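Local coordinates for dipicolinate synthase subunit B (Bacillus halodurans, PDB 3LQK), which is a flavoprotein-family subunit of dipicolinate synthase, probably helping to make the dipicolinate that accumulates in bacterial spores, at residues A[112-115]-A[116-119]. Numbering follows the deposited sequence.
Sequences VLMG and AKAT
Two successive turns of the alpha-helix 111-121 meet here, joined by the i to i+4 ladder of the backbone and by one side-chain hydroxyl. V112, L113 and M114 pass their carbonyl oxygens to the amides of A116, K117 and A118; the last of these bonds, A118 N to M114 O, measures 2.8 Å. At the next step the ladder slackens: T119 N to G115 O is weak, with an N-H...O angle of only 125°, and the same amide also bonds A116 O at 3.1 Å, an i to i+3 step that tightens the turn. T119 OG1 supplies the short bond to G115 O, donating over 2.7 Å from a position tilted 29° off the carbonyl plane. A chi1 of -61° sets OG1 beside the backbone N and swings it back toward the preceding turn, while CG2 lies anti to that N. Threonine thus satisfies its buried hydroxyl within the helix and keeps a methyl for packing; an alanine here would probably cost G115 O its short hydroxyl bond, leaving the weak T119 amide bond, and open a gap at M90 and L87. On another flank M114, a selenomethionine, comes nearest K117 through SE, a loose 4.3 Å from CD, and packs on M75 and A78 of helix 75-78. The extended K117 carries NZ on to T132 OG1 of the second subunit. A116 and V112 both pack on I92 of strand 89-95, a small and a beta-branched side chain suiting a helix face laid on a sheet; L113 packs on F103 of helix 97-104. Such helix-on-sheet packing typifies the flavoprotein family's alpha/beta fold.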
loop_
_atom_site.group_PDB
_atom_site.type_symbol
_atom_site.label_atom_id
_atom_site.label_comp_id
_atom_site.label_asym_id
_atom_site.label_seq_id
_atom_site.Cartn_x
_atom_site.Cartn_y
_atom_site.Cartn_z
ATOM N N VAL A 112 -1.523 8.367 -23.523
ATOM C CA VAL A 112 -0.181 7.985 -23.119
ATOM C C VAL A 112 -0.191 6.749 -22.217
ATOM O O VAL A 112 0.548 5.789 -22.403
ATOM C CB VAL A 112 0.558 9.192 -22.419
ATOM C CG1 VAL A 112 1.936 8.763 -21.893
ATOM C CG2 VAL A 112 0.793 10.392 -23.394
ATOM N N LEU A 113 -1.055 6.761 -21.219
ATOM C CA LEU A 113 -1.109 5.656 -20.267
ATOM C C LEU A 113 -1.675 4.446 -20.953
ATOM O O LEU A 113 -1.349 3.314 -20.586
ATOM C CB LEU A 113 -1.944 6.036 -19.049
ATOM C CG LEU A 113 -1.327 7.163 -18.206
ATOM C CD1 LEU A 113 -2.283 7.531 -17.126
ATOM C CD2 LEU A 113 0.065 6.782 -17.628
HETATM N N MSE A 114 -2.534 4.653 -21.950
HETATM C CA MSE A 114 -3.041 3.477 -22.703
HETATM C C MSE A 114 -1.939 2.864 -23.536
HETATM O O MSE A 114 -1.829 1.649 -23.613
HETATM C CB MSE A 114 -4.258 3.866 -23.529
HETATM C CG MSE A 114 -4.803 2.789 -24.397
HETATM SE SE MSE A 114 -5.530 1.312 -23.295
HETATM C CE MSE A 114 -7.044 2.216 -22.545
ATOM N N GLY A 115 -1.056 3.701 -24.130
ATOM C CA GLY A 115 0.103 3.172 -24.817
ATOM C C GLY A 115 0.993 2.304 -23.909
ATOM O O GLY A 115 1.460 1.228 -24.302
ATOM N N ALA A 116 1.219 2.791 -22.705
ATOM C CA ALA A 116 2.008 2.074 -21.712
ATOM C C ALA A 116 1.326 0.747 -21.332
ATOM O O ALA A 116 1.951 -0.311 -21.321
ATOM C CB ALA A 116 2.225 2.962 -20.451
ATOM N N LYS A 117 0.039 0.809 -21.050
ATOM C CA LYS A 117 -0.747 -0.415 -20.721
ATOM C C LYS A 117 -0.687 -1.408 -21.862
ATOM O O LYS A 117 -0.449 -2.576 -21.644
ATOM C CB LYS A 117 -2.196 -0.062 -20.353
ATOM C CG LYS A 117 -3.035 -1.204 -19.734
ATOM C CD LYS A 117 -4.537 -0.881 -19.768
ATOM C CE LYS A 117 -5.381 -1.981 -19.071
ATOM N NZ LYS A 117 -6.870 -1.728 -19.095
ATOM N N ALA A 118 -0.866 -0.937 -23.090
ATOM C CA ALA A 118 -0.853 -1.817 -24.263
ATOM C C ALA A 118 0.536 -2.456 -24.477
ATOM O O ALA A 118 0.649 -3.514 -25.079
ATOM C CB ALA A 118 -1.265 -1.057 -25.488
ATOM N N THR A 119 1.589 -1.819 -23.975
ATOM C CA THR A 119 2.951 -2.307 -24.193
ATOM C C THR A 119 3.254 -3.355 -23.125
ATOM O O THR A 119 3.790 -4.429 -23.410
ATOM C CB THR A 119 3.921 -1.116 -24.138
ATOM O OG1 THR A 119 3.569 -0.206 -25.191
ATOM C CG2 THR A 119 5.387 -1.536 -24.308
#